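Local coordinates for protein reducing end xylose-releasing exo-oligoxylanase (Bacillus halodurans, PDB 1WU4) that hydrolyses xylooligosaccharides of three or more units, releasing xylose from the reducing end with inversion of anomeric configuration, at residues Asn327-Leu332 with Met369-Gly374; Phe21-Ala26 with Asn343-Trp348. The protein carries 1 engineered substitution. All blocks are in the same frame, centred on the assembly; numbering follows the deposited sequence.

Contact 1: residues Asn327-Leu332 with Met369-Gly374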
loop_
_atom_site.group_PDB
_atom_site.type_symbol
_atom_site.label_atom_id
_atom_site.label_comp_id
_atom_site.label_asym_id
_atom_site.label_seq_id
_atom_site.Cartn_x
_atom_site.Cartn_y
_atom_site.Cartn_z
ATOM N N ASN A 327 -5.463 9.332 6.767
ATOM C CA ASN A 327 -6.292 9.470 7.959
ATOM C C ASN A 327 -7.765 9.353 7.580
ATOM O O ASN A 327 -8.566 8.792 8.328
ATOM C CB ASN A 327 -6.037 10.809 8.656
ATOM C CG ASN A 327 -4.752 10.811 9.458
ATOM O OD1 ASN A 327 -4.168 9.756 9.725
ATOM N ND2 ASN A 327 -4.311 11.997 9.865
ATOM N N ALA A 328 -8.122 9.885 6.414
ATOM C CA ALA A 328 -9.502 9.812 5.946
ATOM C C ALA A 328 -9.859 8.367 5.593
ATOM O O ALA A 328 -10.938 7.887 5.934
ATOM C CB ALA A 328 -9.695 10.719 4.735
ATOM N N MET A 329 -8.953 7.676 4.905
ATOM C CA MET A 329 -9.188 6.284 4.532
ATOM C C MET A 329 -9.356 5.446 5.801
ATOM O O MET A 329 -10.098 4.460 5.818
ATOM C CB MET A 329 -8.021 5.757 3.687
ATOM C CG MET A 329 -8.199 4.334 3.169
ATOM S SD MET A 329 -7.140 4.065 1.739
ATOM C CE MET A 329 -7.016 2.270 1.743
ATOM N N GLY A 330 -8.665 5.853 6.862
ATOM C CA GLY A 330 -8.764 5.145 8.124
ATOM C C GLY A 330 -10.175 5.133 8.679
ATOM O O GLY A 330 -10.531 4.244 9.450
ATOM N N SER A 331 -10.981 6.116 8.291
ATOM C CA SER A 331 -12.359 6.204 8.768
ATOM C C SER A 331 -13.183 4.953 8.463
ATOM O O SER A 331 -14.201 4.708 9.105
ATOM C CB SER A 331 -13.051 7.432 8.174
ATOM O OG SER A 331 -12.459 8.628 8.650
ATOM N N LEU A 332 -12.751 4.155 7.491
ATOM C CA LEU A 332 -13.478 2.933 7.159
ATOM C C LEU A 332 -13.449 1.953 8.333
ATOM O O LEU A 332 -14.265 1.035 8.404
ATOM C CB LEU A 332 -12.878 2.273 5.912
ATOM C CG LEU A 332 -13.159 2.977 4.581
ATOM C CD1 LEU A 332 -12.249 2.413 3.502
ATOM C CD2 LEU A 332 -14.621 2.801 4.198
ATOM N N MET A 369 -9.412 7.662 -2.395
ATOM C CA MET A 369 -10.585 8.009 -3.190
ATOM C C MET A 369 -11.310 6.729 -3.597
ATOM O O MET A 369 -12.539 6.667 -3.585
ATOM C CB MET A 369 -10.176 8.789 -4.442
ATOM C CG MET A 369 -11.288 9.654 -5.015
ATOM S SD MET A 369 -11.802 10.962 -3.865
ATOM C CE MET A 369 -10.817 12.322 -4.433
ATOM N N LEU A 370 -10.547 5.701 -3.956
ATOM C CA LEU A 370 -11.145 4.433 -4.347
ATOM C C LEU A 370 -11.803 3.753 -3.146
ATOM O O LEU A 370 -12.953 3.329 -3.221
ATOM C CB LEU A 370 -10.088 3.500 -4.946
ATOM C CG LEU A 370 -9.502 3.901 -6.304
ATOM C CD1 LEU A 370 -8.363 2.962 -6.665
ATOM C CD2 LEU A 370 -10.590 3.860 -7.372
ATOM N N ALA A 371 -11.077 3.660 -2.035
ATOM C CA ALA A 371 -11.611 3.001 -0.847
ATOM C C ALA A 371 -12.827 3.695 -0.238
ATOM O O ALA A 371 -13.817 3.042 0.105
ATOM C CB ALA A 371 -10.512 2.852 0.206
ATOM N N LEU A 372 -12.764 5.014 -0.102
ATOM C CA LEU A 372 -13.874 5.745 0.496
ATOM C C LEU A 372 -15.129 5.793 -0.368
ATOM O O LEU A 372 -16.211 6.093 0.132
ATOM C CB LEU A 372 -13.429 7.160 0.865
ATOM C CG LEU A 372 -12.436 7.219 2.031
ATOM C CD1 LEU A 372 -11.808 8.598 2.105
ATOM C CD2 LEU A 372 -13.145 6.877 3.340
ATOM N N SER A 373 -14.988 5.498 -1.658
ATOM C CA SER A 373 -16.130 5.506 -2.569
ATOM C C SER A 373 -16.659 4.093 -2.822
ATOM O O SER A 373 -17.608 3.909 -3.583
ATOM C CB SER A 373 -15.746 6.155 -3.903
ATOM O OG SER A 373 -14.774 5.387 -4.590
ATOM N N GLY A 374 -16.044 3.101 -2.180
ATOM C CA GLY A 374 -16.468 1.721 -2.351
ATOM C C GLY A 374 -15.955 1.085 -3.630
ATOM O O GLY A 374 -16.555 0.139 -4.146
#
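The backbones of Met329 and Leu372 come nearest here, with their CA atoms 6.2 Å apart, where the C-terminal ends of helices 320-329 and 358-372 meet. The contact is apolar and fully buried. Ala371 points its methyl at the other segment, and Met329 and Leu332 both pack on it. Met329 lies alongside with an extended chain. Its CG is anti to the backbone N (chi1 -176°), which runs the thioether past the methyl, and CG, SD and CE all touch it. The Met329 CE to Ala371 CB distance is 3.9 Å. Leu332 reaches the same methyl from the 3-10 segment that follows, with Leu332 CD1 3.8 Å from Ala371 CB.

Leu372 works with both of its methyls. Leu372 CD1 sits 4.0 Å from Ala328 CB. Leu372 CD2 lies 3.6 Å from the backbone Ala328 O, a carbonyl already bonded to Ser331 N. Leu372 CD2 also meets Leu332 CG at 4.1 Å, and the two leucine side chains cross at a slant. Just beyond, helix 358-372 ends in a Schellman motif: Gly374 has positive phi, and Gly374 N bonds to Ala371 O at 3.2 Å.

This is helix-end packing within the (alpha/alpha)6 barrel of a family 8 glycoside hydrolase, away from the predicted catalytic residues. Ser331 touches Val344 of helix 340-348, and its OG is bonded to Ala340 O of the same helix. Leu17 and Phe18 of helix 17-20 touch Leu372, and Phe376 lies against Ala371.

Contact 2: residues Phe21-Ala26 with Asn343-Trp348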
loop_
_atom_site.group_PDB
_atom_site.type_symbol
_atom_site.label_atom_id
_atom_site.label_comp_id
_atom_site.label_asym_id
_atom_site.label_seq_id
_atom_site.Cartn_x
_atom_site.Cartn_y
_atom_site.Cartn_z
ATOM N N PHE A 21 -21.758 9.744 4.232
ATOM C CA PHE A 21 -21.481 11.003 4.912
ATOM C C PHE A 21 -22.097 12.226 4.228
ATOM O O PHE A 21 -21.737 13.363 4.538
ATOM C CB PHE A 21 -19.968 11.204 5.091
ATOM C CG PHE A 21 -19.372 10.401 6.221
ATOM C CD1 PHE A 21 -20.188 9.773 7.163
ATOM C CD2 PHE A 21 -17.991 10.296 6.364
ATOM C CE1 PHE A 21 -19.636 9.058 8.225
ATOM C CE2 PHE A 21 -17.430 9.584 7.423
ATOM C CZ PHE A 21 -18.254 8.965 8.354
ATOM N N GLY A 22 -23.007 11.998 3.286
ATOM C CA GLY A 22 -23.680 13.116 2.645
ATOM C C GLY A 22 -23.332 13.542 1.232
ATOM O O GLY A 22 -24.059 14.342 0.644
ATOM N N TYR A 23 -22.236 13.037 0.678
ATOM C CA TYR A 23 -21.847 13.402 -0.681
ATOM C C TYR A 23 -22.739 12.678 -1.688
ATOM O O TYR A 23 -23.120 11.528 -1.474
ATOM C CB TYR A 23 -20.374 13.056 -0.897
ATOM C CG TYR A 23 -19.461 13.936 -0.076
ATOM C CD1 TYR A 23 -19.122 15.216 -0.513
ATOM C CD2 TYR A 23 -18.986 13.517 1.168
ATOM C CE1 TYR A 23 -18.337 16.060 0.267
ATOM C CE2 TYR A 23 -18.200 14.357 1.956
ATOM C CZ TYR A 23 -17.882 15.626 1.499
ATOM O OH TYR A 23 -17.121 16.471 2.272
ATOM N N SER A 24 -23.086 13.352 -2.781
ATOM C CA SER A 24 -23.958 12.742 -3.783
ATOM C C SER A 24 -23.221 11.739 -4.662
ATOM O O SER A 24 -22.024 11.882 -4.916
ATOM C CB SER A 24 -24.597 13.817 -4.665
ATOM O OG SER A 24 -23.658 14.360 -5.578
ATOM N N GLU A 25 -23.946 10.728 -5.131
ATOM C CA GLU A 25 -23.358 9.701 -5.982
ATOM C C GLU A 25 -22.711 10.314 -7.218
ATOM O O GLU A 25 -21.619 9.914 -7.619
ATOM C CB GLU A 25 -24.425 8.696 -6.427
ATOM C CG GLU A 25 -25.523 9.311 -7.287
ATOM C CD GLU A 25 -26.315 8.276 -8.065
ATOM O OE1 GLU A 25 -25.710 7.569 -8.903
ATOM O OE2 GLU A 25 -27.540 8.171 -7.843
ATOM N N ALA A 26 -23.390 11.284 -7.821
ATOM C CA ALA A 26 -22.881 11.938 -9.021
ATOM C C ALA A 26 -21.549 12.641 -8.779
ATOM O O ALA A 26 -20.610 12.490 -9.565
ATOM C CB ALA A 26 -23.911 12.936 -9.547
ATOM N N ASN A 343 -12.626 14.006 9.062
ATOM C CA ASN A 343 -11.490 13.586 8.252
ATOM C C ASN A 343 -11.871 13.384 6.795
ATOM O O ASN A 343 -11.132 13.789 5.896
ATOM C CB ASN A 343 -10.875 12.315 8.833
ATOM C CG ASN A 343 -9.845 12.614 9.895
ATOM O OD1 ASN A 343 -8.657 12.749 9.601
ATOM N ND2 ASN A 343 -10.296 12.744 11.140
ATOM N N VAL A 344 -13.020 12.763 6.553
ATOM C CA VAL A 344 -13.470 12.549 5.185
ATOM C C VAL A 344 -13.738 13.906 4.530
ATOM O O VAL A 344 -13.402 14.112 3.363
ATOM C CB VAL A 344 -14.739 11.660 5.147
ATOM C CG1 VAL A 344 -15.329 11.628 3.739
ATOM C CG2 VAL A 344 -14.383 10.245 5.591
ATOM N N ASP A 345 -14.321 14.840 5.278
ATOM C CA ASP A 345 -14.592 16.168 4.730
ATOM C C ASP A 345 -13.290 16.902 4.422
ATOM O O ASP A 345 -13.172 17.573 3.394
ATOM C CB ASP A 345 -15.421 17.020 5.701
ATOM C CG ASP A 345 -16.865 16.569 5.798
ATOM O OD1 ASP A 345 -17.368 15.928 4.852
ATOM O OD2 ASP A 345 -17.507 16.873 6.825
ATOM N N LEU A 346 -12.310 16.780 5.313
ATOM C CA LEU A 346 -11.027 17.440 5.107
ATOM C C LEU A 346 -10.408 16.947 3.805
ATOM O O LEU A 346 -9.925 17.736 2.995
ATOM C CB LEU A 346 -10.078 17.149 6.276
ATOM C CG LEU A 346 -8.675 17.762 6.176
ATOM C CD1 LEU A 346 -8.780 19.280 6.089
ATOM C CD2 LEU A 346 -7.843 17.351 7.383
ATOM N N PHE A 347 -10.433 15.633 3.610
ATOM C CA PHE A 347 -9.881 15.020 2.408
ATOM C C PHE A 347 -10.619 15.515 1.164
ATOM O O PHE A 347 -9.993 15.867 0.160
ATOM C CB PHE A 347 -9.972 13.494 2.532
ATOM C CG PHE A 347 -9.501 12.742 1.316
ATOM C CD1 PHE A 347 -8.298 13.065 0.692
ATOM C CD2 PHE A 347 -10.249 11.681 0.816
ATOM C CE1 PHE A 347 -7.848 12.336 -0.415
ATOM C CE2 PHE A 347 -9.808 10.945 -0.287
ATOM C CZ PHE A 347 -8.603 11.276 -0.902
ATOM N N TRP A 348 -11.945 15.563 1.227
ATOM C CA TRP A 348 -12.723 16.034 0.087
ATOM C C TRP A 348 -12.320 17.460 -0.281
ATOM O O TRP A 348 -12.253 17.815 -1.460
ATOM C CB TRP A 348 -14.221 15.982 0.404
ATOM C CG TRP A 348 -15.091 16.320 -0.774
ATOM C CD1 TRP A 348 -15.489 17.563 -1.178
ATOM C CD2 TRP A 348 -15.643 15.395 -1.716
ATOM N NE1 TRP A 348 -16.259 17.468 -2.315
ATOM C CE2 TRP A 348 -16.369 16.148 -2.667
ATOM C CE3 TRP A 348 -15.596 14.000 -1.851
ATOM C CZ2 TRP A 348 -17.044 15.553 -3.740
ATOM C CZ3 TRP A 348 -16.268 13.409 -2.919
ATOM C CH2 TRP A 348 -16.982 14.188 -3.849
#
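Tyr23 is held in two ways at once: its ring stacks on Trp348 and its hydroxyl is bonded to Asp345. The stack is offset, against the five-membered ring of the indole. The centroids are 4.2 Å apart and the planes are tilted by 27°. The CD1 and CE1 side of the tyrosine ring overlaps the indole. Tyr23 CE1 lies over the indole face, 3.4 Å from Trp348 CD2. Trp348 CG lies anti to the backbone N (chi1 -174°), which carries the indole out over the Tyr23 ring. The two side chains run past each other in opposite directions.

The hydroxyl of Tyr23 donates to the carboxylate of Asp345, with Tyr23 OH and Asp345 OD1 2.6 Å apart. It meets OD1 on the anti side, 35° out of the carboxylate plane. The other oxygen, OD2, forms a salt bridge with Lys341, and both carboxylate oxygens have a partner. The nearby lysine and the hydroxyl donor probably favour the charged form of Asp345.

The contact joins an N-terminal connection to helix 340-348, near the surface of the (alpha/alpha)6 barrel. Gly22 has positive phi and closes helix 17-20 with a Schellman motif. Ser24 is the N-cap of helix 25-40, its OG accepting from Glu27 N.

Phe21 supplies the apolar side. Its ring edge faces Val344, with Phe21 CE2 3.6 Å from Val344 CG2. Val344 CG1 also lies 4.3 Å from Tyr23 CE2. Trp348 has further partners in Phe18, which it meets edge-to-face, and Arg31, which makes a cation-pi contact with it. Its side chain is about 8 Å from the nickel ion bound by Glu27 and Glu30.

In the fold
The centres of contacts 1 and 2 lie 10 Å apart, on the same side of the chain's centre. Their segments alternate along the chain, in the order 21-26, 327-332, 343-348, 369-374. Helices 320-329, 340-348 and 358-372 follow one another and supply the three later segments. Helix 340-348 belongs to contact 2 and touches both segments of contact 1. Phe347 CB packs on Ala328 CB at 3.6 Å, and Phe347 CD2 is 3.7 Å from Leu372 CD1. Contact 1 is buried, while contact 2 lies farther out. Contact 1 packs two of the last helices together, and contact 2 ties the N-terminal link to the helix between them in sequence, away from the predicted catalytic residues.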